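Local coordinates for protein chymotrypsin-like serine protease (PDB 1MBM) that probably cleaves the replicase polyproteins of equine arteritis virus, as a serine endopeptidase with a chymotrypsin-like fold and a C-terminal extension, at residues Val9-Gly15 with His33-Arg37; Thr21-Val26 with Glu62-Gln67; Thr91-Glu97 with Leu194-Glu198; Leu100-Cys105 with Leu146-Val152. All blocks are in the same frame, centred on the assembly; numbering follows the deposited sequence.

Interaction 1: Val9-Gly15 with His33-Arg37; sequences VAGSSYG and HVVGR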
loop_
_atom_site.group_PDB
_atom_site.type_symbol
_atom_site.label_atom_id
_atom_site.label_comp_id
_atom_site.label_asym_id
_atom_site.label_seq_id
_atom_site.Cartn_x
_atom_site.Cartn_y
_atom_site.Cartn_z
ATOM N N VAL A 9 5.164 -2.713 -13.082
ATOM C CA VAL A 9 6.069 -1.614 -13.422
ATOM C C VAL A 9 7.516 -2.122 -13.431
ATOM O O VAL A 9 7.929 -2.826 -12.505
ATOM C CB VAL A 9 5.944 -0.447 -12.412
ATOM C CG1 VAL A 9 6.929 0.656 -12.715
ATOM C CG2 VAL A 9 4.507 0.133 -12.412
ATOM N N ALA A 10 8.261 -1.790 -14.490
ATOM C CA ALA A 10 9.670 -2.158 -14.603
ATOM C C ALA A 10 10.552 -0.938 -14.903
ATOM O O ALA A 10 10.380 -0.269 -15.929
ATOM C CB ALA A 10 9.860 -3.219 -15.685
ATOM N N GLY A 11 11.494 -0.670 -14.003
ATOM C CA GLY A 11 12.475 0.398 -14.148
ATOM C C GLY A 11 13.811 -0.168 -13.700
ATOM O O GLY A 11 14.294 -1.146 -14.282
ATOM N N SER A 12 14.413 0.422 -12.670
ATOM C CA SER A 12 15.652 -0.116 -12.105
ATOM C C SER A 12 15.317 -1.381 -11.330
ATOM O O SER A 12 16.173 -2.241 -11.092
ATOM C CB SER A 12 16.325 0.890 -11.170
ATOM O OG SER A 12 17.045 1.871 -11.896
ATOM N N SER A 13 14.063 -1.479 -10.904
ATOM C CA SER A 13 13.625 -2.693 -10.236
ATOM C C SER A 13 12.247 -3.113 -10.754
ATOM O O SER A 13 11.690 -2.470 -11.640
ATOM C CB SER A 13 13.676 -2.533 -8.720
ATOM O OG SER A 13 13.239 -3.711 -8.073
ATOM N N TYR A 14 11.706 -4.195 -10.210
ATOM C CA TYR A 14 10.434 -4.733 -10.678
ATOM C C TYR A 14 9.415 -4.532 -9.592
ATOM O O TYR A 14 9.633 -4.926 -8.443
ATOM C CB TYR A 14 10.560 -6.225 -11.010
ATOM C CG TYR A 14 11.406 -6.497 -12.229
ATOM C CD1 TYR A 14 11.088 -5.924 -13.455
ATOM C CD2 TYR A 14 12.525 -7.307 -12.151
ATOM C CE1 TYR A 14 11.862 -6.158 -14.572
ATOM C CE2 TYR A 14 13.309 -7.552 -13.269
ATOM C CZ TYR A 14 12.970 -6.967 -14.477
ATOM O OH TYR A 14 13.743 -7.199 -15.602
ATOM N N GLY A 15 8.309 -3.895 -9.950
ATOM C CA GLY A 15 7.299 -3.578 -8.963
ATOM C C GLY A 15 5.889 -3.570 -9.500
ATOM O O GLY A 15 5.599 -4.110 -10.586
ATOM N N HIS A 33 11.863 3.695 -5.857
ATOM C CA HIS A 33 12.995 2.778 -5.985
ATOM C C HIS A 33 12.754 1.706 -7.064
ATOM O O HIS A 33 13.694 1.096 -7.556
ATOM C CB HIS A 33 13.374 2.157 -4.638
ATOM C CG HIS A 33 12.427 1.100 -4.166
ATOM N ND1 HIS A 33 11.267 1.394 -3.482
ATOM C CD2 HIS A 33 12.478 -0.250 -4.262
ATOM C CE1 HIS A 33 10.638 0.271 -3.188
ATOM N NE2 HIS A 33 11.350 -0.741 -3.652
ATOM N N VAL A 34 11.493 1.481 -7.421
ATOM C CA VAL A 34 11.157 0.597 -8.529
ATOM C C VAL A 34 11.517 1.306 -9.842
ATOM O O VAL A 34 12.075 0.700 -10.768
ATOM C CB VAL A 34 9.664 0.227 -8.509
ATOM C CG1 VAL A 34 9.224 -0.363 -9.851
ATOM C CG2 VAL A 34 9.381 -0.746 -7.365
ATOM N N VAL A 35 11.204 2.600 -9.904
ATOM C CA VAL A 35 11.525 3.437 -11.064
ATOM C C VAL A 35 13.039 3.559 -11.259
ATOM O O VAL A 35 13.578 3.184 -12.302
ATOM C CB VAL A 35 10.900 4.851 -10.912
ATOM C CG1 VAL A 35 11.331 5.747 -12.039
ATOM C CG2 VAL A 35 9.382 4.757 -10.881
ATOM N N GLY A 36 13.730 4.064 -10.242
ATOM C CA GLY A 36 15.170 4.239 -10.325
ATOM C C GLY A 36 15.538 5.665 -10.680
ATOM O O GLY A 36 14.703 6.420 -11.177
ATOM N N ARG A 37 16.800 6.022 -10.461
ATOM C CA ARG A 37 17.277 7.383 -10.695
ATOM C C ARG A 37 17.062 7.939 -12.113
ATOM O O ARG A 37 16.808 9.123 -12.275
ATOM C CB ARG A 37 18.742 7.534 -10.262
ATOM C CG ARG A 37 19.534 8.506 -11.137
ATOM C CD ARG A 37 20.362 9.547 -10.405
ATOM N NE ARG A 37 21.323 10.164 -11.316
ATOM C CZ ARG A 37 22.433 10.780 -10.933
ATOM N NH1 ARG A 37 22.737 10.880 -9.646
ATOM N NH2 ARG A 37 23.242 11.303 -11.840
#

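Interaction 2: Thr21-Val26 with Glu62-Gln67; sequences TRNNEV and EAVTTQ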
loop_
_atom_site.group_PDB
_atom_site.type_symbol
_atom_site.label_atom_id
_atom_site.label_comp_id
_atom_site.label_asym_id
_atom_site.label_seq_id
_atom_site.Cartn_x
_atom_site.Cartn_y
_atom_site.Cartn_z
ATOM N N THR A 21 -7.825 8.183 -12.604
ATOM C CA THR A 21 -8.251 9.383 -13.309
ATOM C C THR A 21 -8.212 10.574 -12.348
ATOM O O THR A 21 -8.590 10.442 -11.185
ATOM C CB THR A 21 -9.687 9.196 -13.867
ATOM O OG1 THR A 21 -9.669 8.216 -14.914
ATOM C CG2 THR A 21 -10.171 10.458 -14.573
ATOM N N ARG A 22 -7.736 11.717 -12.840
ATOM C CA ARG A 22 -7.723 12.970 -12.088
ATOM C C ARG A 22 -7.750 14.176 -13.050
ATOM O O ARG A 22 -6.852 14.337 -13.865
ATOM C CB ARG A 22 -6.475 13.035 -11.203
ATOM C CG ARG A 22 -6.440 14.219 -10.232
ATOM C CD ARG A 22 -5.115 14.359 -9.489
ATOM N NE ARG A 22 -3.980 14.394 -10.409
ATOM C CZ ARG A 22 -2.738 14.067 -10.081
ATOM N NH1 ARG A 22 -2.459 13.672 -8.847
ATOM N NH2 ARG A 22 -1.770 14.142 -10.985
ATOM N N ASN A 23 -8.778 15.009 -12.960
ATOM C CA ASN A 23 -8.890 16.220 -13.792
ATOM C C ASN A 23 -8.437 16.075 -15.252
ATOM O O ASN A 23 -7.521 16.783 -15.705
ATOM C CB ASN A 23 -8.130 17.378 -13.143
ATOM C CG ASN A 23 -8.552 17.618 -11.713
ATOM O OD1 ASN A 23 -9.727 17.503 -11.382
ATOM N ND2 ASN A 23 -7.592 17.943 -10.853
ATOM N N ASN A 24 -9.062 15.145 -15.969
ATOM C CA ASN A 24 -8.773 14.908 -17.388
ATOM C C ASN A 24 -7.380 14.350 -17.690
ATOM O O ASN A 24 -6.934 14.345 -18.839
ATOM C CB ASN A 24 -9.050 16.162 -18.225
ATOM C CG ASN A 24 -9.442 15.832 -19.645
ATOM O OD1 ASN A 24 -10.452 15.170 -19.880
ATOM N ND2 ASN A 24 -8.640 16.285 -20.604
ATOM N N GLU A 25 -6.675 13.903 -16.660
ATOM C CA GLU A 25 -5.389 13.265 -16.884
ATOM C C GLU A 25 -5.446 11.858 -16.309
ATOM O O GLU A 25 -6.295 11.551 -15.461
ATOM C CB GLU A 25 -4.230 14.093 -16.301
ATOM C CG GLU A 25 -3.954 13.887 -14.821
ATOM C CD GLU A 25 -3.166 15.035 -14.208
ATOM O OE1 GLU A 25 -2.292 15.604 -14.908
ATOM O OE2 GLU A 25 -3.421 15.371 -13.029
ATOM N N VAL A 26 -4.577 10.991 -16.820
ATOM C CA VAL A 26 -4.481 9.620 -16.344
ATOM C C VAL A 26 -3.249 9.560 -15.457
ATOM O O VAL A 26 -2.161 9.960 -15.874
ATOM C CB VAL A 26 -4.394 8.636 -17.523
ATOM C CG1 VAL A 26 -3.994 7.248 -17.049
ATOM C CG2 VAL A 26 -5.725 8.595 -18.260
ATOM N N GLU A 62 4.842 9.399 -8.981
ATOM C CA GLU A 62 3.633 9.635 -9.757
ATOM C C GLU A 62 3.938 10.086 -11.179
ATOM O O GLU A 62 4.723 11.024 -11.387
ATOM C CB GLU A 62 2.771 10.706 -9.059
ATOM C CG GLU A 62 1.649 11.288 -9.909
ATOM C CD GLU A 62 0.917 12.421 -9.190
ATOM O OE1 GLU A 62 0.354 12.180 -8.113
ATOM O OE2 GLU A 62 0.920 13.553 -9.692
ATOM N N ALA A 63 3.301 9.429 -12.149
ATOM C CA ALA A 63 3.393 9.824 -13.554
ATOM C C ALA A 63 2.021 10.226 -14.052
ATOM O O ALA A 63 1.002 9.767 -13.525
ATOM C CB ALA A 63 3.912 8.668 -14.410
ATOM N N VAL A 64 1.994 11.087 -15.061
ATOM C CA VAL A 64 0.741 11.468 -15.693
ATOM C C VAL A 64 0.818 11.185 -17.188
ATOM O O VAL A 64 1.895 11.240 -17.794
ATOM C CB VAL A 64 0.348 12.945 -15.446
ATOM C CG1 VAL A 64 0.164 13.211 -13.961
ATOM C CG2 VAL A 64 1.364 13.903 -16.059
ATOM N N THR A 65 -0.319 10.813 -17.758
ATOM C CA THR A 65 -0.430 10.570 -19.188
ATOM C C THR A 65 -1.868 10.891 -19.565
ATOM O O THR A 65 -2.575 11.522 -18.782
ATOM C CB THR A 65 0.033 9.124 -19.585
ATOM O OG1 THR A 65 -0.243 8.894 -20.965
ATOM C CG2 THR A 65 -0.772 8.048 -18.891
ATOM N N THR A 66 -2.297 10.517 -20.762
ATOM C CA THR A 66 -3.650 10.851 -21.199
ATOM C C THR A 66 -4.449 9.609 -21.565
ATOM O O THR A 66 -3.896 8.503 -21.672
ATOM C CB THR A 66 -3.627 11.819 -22.407
ATOM O OG1 THR A 66 -2.803 11.275 -23.445
ATOM C CG2 THR A 66 -2.943 13.141 -22.054
ATOM N N GLN A 67 -5.753 9.809 -21.768
ATOM C CA GLN A 67 -6.664 8.738 -22.154
ATOM C C GLN A 67 -6.305 8.146 -23.515
ATOM O O GLN A 67 -6.525 6.968 -23.751
ATOM C CB GLN A 67 -8.117 9.238 -22.169
ATOM C CG GLN A 67 -8.787 9.311 -20.800
ATOM C CD GLN A 67 -9.108 7.938 -20.235
ATOM O OE1 GLN A 67 -9.275 6.970 -20.988
ATOM N NE2 GLN A 67 -9.201 7.847 -18.911
HETATM O O HOH W 1 -6.735 12.184 -20.736
#

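Interaction 3: Thr91-Glu97 with Leu194-Glu198; sequences TATGDEE and LSNRE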
loop_
_atom_site.group_PDB
_atom_site.type_symbol
_atom_site.label_atom_id
_atom_site.label_comp_id
_atom_site.label_asym_id
_atom_site.label_seq_id
_atom_site.Cartn_x
_atom_site.Cartn_y
_atom_site.Cartn_z
ATOM N N THR A 91 -2.019 -5.475 -4.773
ATOM C CA THR A 91 -0.939 -6.098 -5.533
ATOM C C THR A 91 -1.433 -6.647 -6.862
ATOM O O THR A 91 -2.638 -6.725 -7.121
ATOM C CB THR A 91 -0.257 -7.224 -4.722
ATOM O OG1 THR A 91 -1.023 -8.435 -4.812
ATOM C CG2 THR A 91 -0.253 -6.899 -3.242
ATOM N N ALA A 92 -0.491 -7.052 -7.700
ATOM C CA ALA A 92 -0.835 -7.629 -8.994
ATOM C C ALA A 92 -1.454 -9.029 -8.894
ATOM O O ALA A 92 -1.896 -9.583 -9.898
ATOM C CB ALA A 92 0.368 -7.645 -9.878
ATOM N N THR A 93 -1.492 -9.606 -7.695
ATOM C CA THR A 93 -2.109 -10.920 -7.524
ATOM C C THR A 93 -3.230 -10.875 -6.506
ATOM O O THR A 93 -3.501 -11.861 -5.830
ATOM C CB THR A 93 -1.084 -11.992 -7.110
ATOM O OG1 THR A 93 -0.194 -11.451 -6.131
ATOM C CG2 THR A 93 -0.162 -12.351 -8.279
ATOM N N GLY A 94 -3.881 -9.722 -6.396
ATOM C CA GLY A 94 -4.989 -9.578 -5.477
ATOM C C GLY A 94 -4.699 -8.626 -4.334
ATOM O O GLY A 94 -3.540 -8.285 -4.066
ATOM N N ASP A 95 -5.766 -8.202 -3.664
ATOM C CA ASP A 95 -5.664 -7.339 -2.506
ATOM C C ASP A 95 -5.197 -8.074 -1.260
ATOM O O ASP A 95 -5.713 -9.136 -0.901
ATOM C CB ASP A 95 -7.008 -6.688 -2.197
ATOM C CG ASP A 95 -7.371 -5.605 -3.184
ATOM O OD1 ASP A 95 -6.597 -5.371 -4.144
ATOM O OD2 ASP A 95 -8.424 -4.956 -3.089
ATOM N N GLU A 96 -4.224 -7.476 -0.591
ATOM C CA GLU A 96 -3.727 -7.993 0.666
ATOM C C GLU A 96 -4.297 -7.087 1.760
ATOM O O GLU A 96 -4.002 -5.889 1.792
ATOM C CB GLU A 96 -2.202 -7.936 0.643
ATOM C CG GLU A 96 -1.488 -8.842 1.622
ATOM C CD GLU A 96 -1.853 -10.307 1.471
ATOM O OE1 GLU A 96 -1.385 -10.988 0.534
ATOM O OE2 GLU A 96 -2.609 -10.779 2.315
ATOM N N GLU A 97 -5.142 -7.636 2.629
ATOM C CA GLU A 97 -5.694 -6.859 3.736
ATOM C C GLU A 97 -4.664 -6.757 4.855
ATOM O O GLU A 97 -4.155 -7.773 5.317
ATOM C CB GLU A 97 -7.001 -7.475 4.271
ATOM C CG GLU A 97 -7.552 -6.717 5.477
ATOM C CD GLU A 97 -9.011 -7.022 5.799
ATOM O OE1 GLU A 97 -9.271 -8.024 6.496
ATOM O OE2 GLU A 97 -9.898 -6.245 5.382
ATOM N N LEU A 194 -3.228 -12.299 8.185
ATOM C CA LEU A 194 -1.958 -12.324 7.450
ATOM C C LEU A 194 -1.968 -13.226 6.204
ATOM O O LEU A 194 -2.275 -14.417 6.295
ATOM C CB LEU A 194 -0.824 -12.752 8.404
ATOM C CG LEU A 194 -0.628 -14.247 8.718
ATOM C CD1 LEU A 194 0.674 -14.757 8.110
ATOM C CD2 LEU A 194 -0.643 -14.533 10.209
ATOM N N SER A 195 -1.636 -12.641 5.052
ATOM C CA SER A 195 -1.609 -13.349 3.766
ATOM C C SER A 195 -3.002 -13.817 3.336
ATOM O O SER A 195 -3.433 -14.925 3.668
ATOM C CB SER A 195 -0.609 -14.509 3.780
ATOM O OG SER A 195 -0.760 -15.309 2.629
ATOM N N ASN A 196 -3.690 -12.974 2.572
ATOM C CA ASN A 196 -5.072 -13.250 2.200
ATOM C C ASN A 196 -5.450 -12.900 0.758
ATOM O O ASN A 196 -6.629 -12.899 0.409
ATOM C CB ASN A 196 -6.007 -12.512 3.171
ATOM C CG ASN A 196 -5.672 -11.025 3.291
ATOM O OD1 ASN A 196 -5.749 -10.283 2.317
ATOM N ND2 ASN A 196 -5.298 -10.593 4.490
ATOM N N ARG A 197 -4.462 -12.619 -0.084
ATOM C CA ARG A 197 -4.749 -12.196 -1.454
ATOM C C ARG A 197 -5.280 -13.306 -2.371
ATOM O O ARG A 197 -5.821 -13.024 -3.439
ATOM C CB ARG A 197 -3.540 -11.487 -2.079
ATOM C CG ARG A 197 -2.419 -12.401 -2.530
ATOM C CD ARG A 197 -1.256 -11.662 -3.182
ATOM N NE ARG A 197 -0.345 -11.091 -2.198
ATOM C CZ ARG A 197 0.780 -10.453 -2.502
ATOM N NH1 ARG A 197 1.138 -10.295 -3.768
ATOM N NH2 ARG A 197 1.553 -9.981 -1.536
ATOM N N GLU A 198 -5.136 -14.556 -1.942
ATOM C CA GLU A 198 -5.630 -15.697 -2.704
ATOM C C GLU A 198 -7.040 -16.087 -2.266
ATOM O O GLU A 198 -7.644 -15.444 -1.402
ATOM C CB GLU A 198 -4.674 -16.889 -2.565
ATOM C CG GLU A 198 -4.016 -17.021 -1.195
ATOM C CD GLU A 198 -4.956 -17.549 -0.121
ATOM O OE1 GLU A 198 -5.264 -18.761 -0.143
ATOM O OE2 GLU A 198 -5.381 -16.753 0.748
HETATM O O HOH W 2 -0.981 -14.070 0.261
#

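Interaction 4: Leu100-Cys105 with Leu146-Val152; sequences LSGEVC and LLGADTV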
loop_
_atom_site.group_PDB
_atom_site.type_symbol
_atom_site.label_atom_id
_atom_site.label_comp_id
_atom_site.label_asym_id
_atom_site.label_seq_id
_atom_site.Cartn_x
_atom_site.Cartn_y
_atom_site.Cartn_z
ATOM N N LEU A 100 -2.982 -0.640 8.895
ATOM C CA LEU A 100 -2.333 0.605 8.549
ATOM C C LEU A 100 -2.493 1.598 9.693
ATOM O O LEU A 100 -3.577 1.744 10.235
ATOM C CB LEU A 100 -2.934 1.194 7.263
ATOM C CG LEU A 100 -2.210 2.466 6.803
ATOM C CD1 LEU A 100 -1.592 2.298 5.434
ATOM C CD2 LEU A 100 -3.089 3.702 6.884
ATOM N N SER A 101 -1.388 2.225 10.086
ATOM C CA SER A 101 -1.373 3.327 11.053
ATOM C C SER A 101 -0.127 4.149 10.738
ATOM O O SER A 101 0.719 3.717 9.961
ATOM C CB SER A 101 -1.324 2.828 12.496
ATOM O OG SER A 101 -0.078 2.218 12.794
ATOM N N GLY A 102 0.003 5.329 11.328
ATOM C CA GLY A 102 1.172 6.150 11.045
ATOM C C GLY A 102 2.439 5.522 11.607
ATOM O O GLY A 102 3.510 5.617 11.021
ATOM N N GLU A 103 2.298 4.841 12.738
ATOM C CA GLU A 103 3.436 4.260 13.427
ATOM C C GLU A 103 3.831 2.872 12.940
ATOM O O GLU A 103 5.019 2.567 12.853
ATOM C CB GLU A 103 3.151 4.179 14.931
ATOM C CG GLU A 103 3.024 5.517 15.637
ATOM C CD GLU A 103 1.615 6.101 15.592
ATOM O OE1 GLU A 103 0.710 5.502 14.965
ATOM O OE2 GLU A 103 1.409 7.173 16.198
ATOM N N VAL A 104 2.839 2.024 12.670
ATOM C CA VAL A 104 3.088 0.616 12.348
ATOM C C VAL A 104 2.149 0.105 11.246
ATOM O O VAL A 104 0.936 0.311 11.304
ATOM C CB VAL A 104 2.920 -0.281 13.610
ATOM C CG1 VAL A 104 3.055 -1.764 13.262
ATOM C CG2 VAL A 104 3.928 0.088 14.717
ATOM N N CYS A 105 2.712 -0.553 10.235
ATOM C CA CYS A 105 1.900 -1.147 9.184
ATOM C C CYS A 105 2.275 -2.624 9.020
ATOM O O CYS A 105 3.450 -2.962 8.962
ATOM C CB CYS A 105 2.090 -0.417 7.844
ATOM S SG CYS A 105 1.622 1.341 7.800
ATOM N N LEU A 146 7.074 8.577 5.606
ATOM C CA LEU A 146 7.136 7.131 5.701
ATOM C C LEU A 146 6.292 6.625 6.883
ATOM O O LEU A 146 6.519 7.016 8.030
ATOM C CB LEU A 146 8.596 6.646 5.814
ATOM C CG LEU A 146 8.791 5.125 5.745
ATOM C CD1 LEU A 146 8.759 4.599 4.289
ATOM C CD2 LEU A 146 10.075 4.721 6.417
ATOM N N LEU A 147 5.292 5.792 6.593
ATOM C CA LEU A 147 4.459 5.194 7.627
ATOM C C LEU A 147 5.016 3.818 7.934
ATOM O O LEU A 147 5.496 3.139 7.027
ATOM C CB LEU A 147 3.013 5.009 7.134
ATOM C CG LEU A 147 2.292 6.213 6.508
ATOM C CD1 LEU A 147 0.845 5.846 6.135
ATOM C CD2 LEU A 147 2.341 7.428 7.426
ATOM N N GLY A 148 4.948 3.414 9.201
ATOM C CA GLY A 148 5.370 2.089 9.627
ATOM C C GLY A 148 6.719 1.974 10.339
ATOM O O GLY A 148 7.135 0.871 10.686
ATOM N N ALA A 149 7.392 3.097 10.578
ATOM C CA ALA A 149 8.750 3.076 11.141
ATOM C C ALA A 149 8.866 3.384 12.631
ATOM O O ALA A 149 9.978 3.408 13.172
ATOM C CB ALA A 149 9.643 4.017 10.360
ATOM N N ASP A 150 7.736 3.645 13.287
ATOM C CA ASP A 150 7.735 4.005 14.706
ATOM C C ASP A 150 7.202 2.868 15.573
ATOM O O ASP A 150 7.156 1.719 15.137
ATOM C CB ASP A 150 6.878 5.254 14.938
ATOM C CG ASP A 150 7.211 6.377 13.978
ATOM O OD1 ASP A 150 8.416 6.629 13.737
ATOM O OD2 ASP A 150 6.330 7.052 13.409
ATOM N N THR A 151 6.807 3.189 16.804
ATOM C CA THR A 151 6.232 2.182 17.694
ATOM C C THR A 151 4.875 2.605 18.187
ATOM O O THR A 151 4.535 3.781 18.148
ATOM C CB THR A 151 7.118 1.882 18.932
ATOM O OG1 THR A 151 7.121 3.004 19.822
ATOM C CG2 THR A 151 8.573 1.697 18.557
ATOM N N VAL A 152 4.107 1.634 18.672
ATOM C CA VAL A 152 2.814 1.912 19.283
ATOM C C VAL A 152 2.492 0.776 20.254
ATOM O O VAL A 152 2.896 -0.367 20.028
ATOM C CB VAL A 152 1.689 2.055 18.224
ATOM C CG1 VAL A 152 1.382 0.695 17.568
ATOM C CG2 VAL A 152 0.424 2.660 18.849
HETATM O O HOH W 3 6.641 5.971 10.592
HETATM O O HOH W 4 5.527 -1.148 10.225
#

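Interaction 1: Val9-Gly15 with His33-Arg37
Val34 holds CG1 opposite its own backbone N (chi1 164°), which sends that methyl against the hairpin, to Val9, whose CG1 is likewise swung away from its N (chi1 177°); Val9 CG1 and Val34 CG1 meet at 3.8 Å. The same Val34 methyl, CG1, lies 3.6 Å from Gly15 N, while CG2 lies against Gly15 CA. Beside this apolar patch the turn of the hairpin is pinned by main-chain bonds to the last carbonyls of the helix. Ser13 N donates to Val34 O at 3.0 Å, nearly straight. Ser12 N reaches Val35 O at 2.9 Å from well above the carbonyl plane. Gly11 CA adds a CA-H...O contact to Val35 O. Ser12 OG rests 3.4 Å from Gly36 CA, where the chain leaves the helix with positive phi. His33, at the start of 33-37, is hydrogen-bonded through ND1 to Asp59 and weakly through NE2 to Ser114, consistent with the catalytic triad of a chymotrypsin-like protease. The contact thus seats the 6-10/14-22 hairpin on helix 32-35, with Val9 also packing on Thr30 of strand 25-31 and on Ala41 and Leu43 of strand 40-45.

Interaction 2: Thr21-Val26 with Glu62-Gln67
Glu62 and Arg22 reach toward each other from opposite directions and are joined by a salt bridge. The guanidinium is end-on: Arg22 NH2 bonds Glu62 OE2 at 3.0 Å and Arg22 NH1 bonds Glu62 OE1 at 3.3 Å, with both oxygens near its plane; the carboxylate is turned 61° from it and is met from above its own plane. The side-on edge of the guanidinium belongs to Glu25: Arg22 NE and NH2 both grip Glu25 OE2, each at 2.9 Å, from one face of that carboxylate. Two acidic partners therefore fix the rotation of the guanidinium, whose positive charge probably eases the nearness of the two carboxylates. Val64 comes next, its CG1 packed 3.6 Å from Glu25 OE1 and also beside Arg22 NH2. Thr65 forms an antiparallel hydrogen-bonded pair with Val26, and its CG2 lies alongside Val26 CG1, both side chains pointing the same way. The strand ends at Thr65; beyond it Gln67 N reaches Asn24 O through a water, and the Gln67 chain, bent at chi2 (-72°), brings NE2 to 3.6 Å from Val26 CG2. Arg22 to Glu25 make a type I' turn, the tight two-residue connection of a beta hairpin, here joining strands 14-22 and 25-31 at the rim of the six-stranded antiparallel barrel of the chymotrypsin fold.

Interaction 3: Thr91-Glu97 with Leu194-Glu198
The C-terminal tail of the chain is fastened here to the 85-91/94-100 hairpin, its last residues running beside the turn and the strand that follows. Arg197 points its side chain at the turn, and the bend at chi3 (82°) carries the guanidinium over Thr91. One face of the group is met by Thr91 CG2, offset toward the rim, while two acceptors lie near its plane: Arg197 NH1 donates to Thr93 OG1 at 2.9 Å, and Arg197 NE to Glu96 OE1 at 2.9 Å, on the anti lone pair of that oxygen, in a salt bridge. NH2 forms a further salt bridge with Asp113 and a hydrogen bond to the carbonyl of Trp108, so the tail arginine links the hairpin to the loop before strand 117-120. Thr91 to Gly94 form a type I beta turn, within which Thr91 OG1 accepts from Thr93 N, an ST turn, and donates to Gly94 O at 2.6 Å. The hairpin is part of the second barrel of the chymotrypsin-like fold. On its strand 94-100, Glu96 bends at chi2 (57°) and turns its other oxygen, OE2, toward Asn196 N, a bond modelled so short that it is doubtful. A water joins Glu96 OE1 to Ser195 OG. Asn196 then uses its amide like a main-chain partner: Asn196 OD1 accepts from Glu97 N at 2.7 Å, almost straight, and Asn196 ND2 donates to Glu97 O at 3.2 Å, both bonds lying in the carbonyl plane of their acceptor. ND2 also bonds the carbonyl of Gly193.

Interaction 4: Leu100-Cys105 with Leu146-Val152
Glu103 lays the aliphatic part of its side chain along the 150-152 backbone, its CG 3.4 Å from Thr151 O. The chain turns at chi2 (87°), and its carboxylate remains apart from that of Asp150; Glu103 CB and Asp150 CB, by contrast, are 3.9 Å apart. Val104 puts CG1 opposite its backbone N (chi1 175°), leaving CG2 to meet Val152 CG1 at 3.9 Å and to rest near Asp150 O. Val152 contributes that CG1 from between its own N and carbonyl carbon (chi1 70°). On the other flank Cys105 SG touches Leu147 CB at 4.0 Å, and Leu147 CD2 leans on Gly102 CA. A loose contact between Leu100 CD1 and Leu147 CD1 extends this flank toward Pro82, which both leucines touch. Between the flanks the backbones come close, Val104 and Gly148 having their CA atoms 3.8 Å apart. Gly148 N donates to Gly102 O from above the carbonyl plane, whereas Asp150 N meets Glu103 O in plane, on a lone pair, at 3.0 Å. Ser101 OG braces loop 101-104 from within by donating to Val104 O at 2.6 Å. One water bridges Cys105 N and Gly148 O. This is loop-on-loop packing: the connection from strand 94-100 to 105-106 lies against the chain leaving strand 146-147, at one end of the second barrel of a chymotrypsin-like protease.

How the interactions relate
Interactions 1 and 2 belong to the six-stranded N-terminal barrel and share strand 14-22, whose two ends they use, with centres 20 Å apart. Interactions 3 and 4 both reach the second sheet, interaction 3 through the C-terminal tail; they adjoin in sequence and have centres about 20 Å apart as well, and 4 is nested within the loop that 3 closes. Interaction 2 is a surface contact in which a salt-bridge network sits beside a strand pairing, whereas the other three are partly buried. Interaction 1 combines helix-end carbonyls with valine packing next to the presumed catalytic histidine. Interaction 3 also relies on an arginine-glutamate pair, but there it ties down the chain terminus. Interaction 4 lacks salt bridges and depends on backbone, water and apolar contacts.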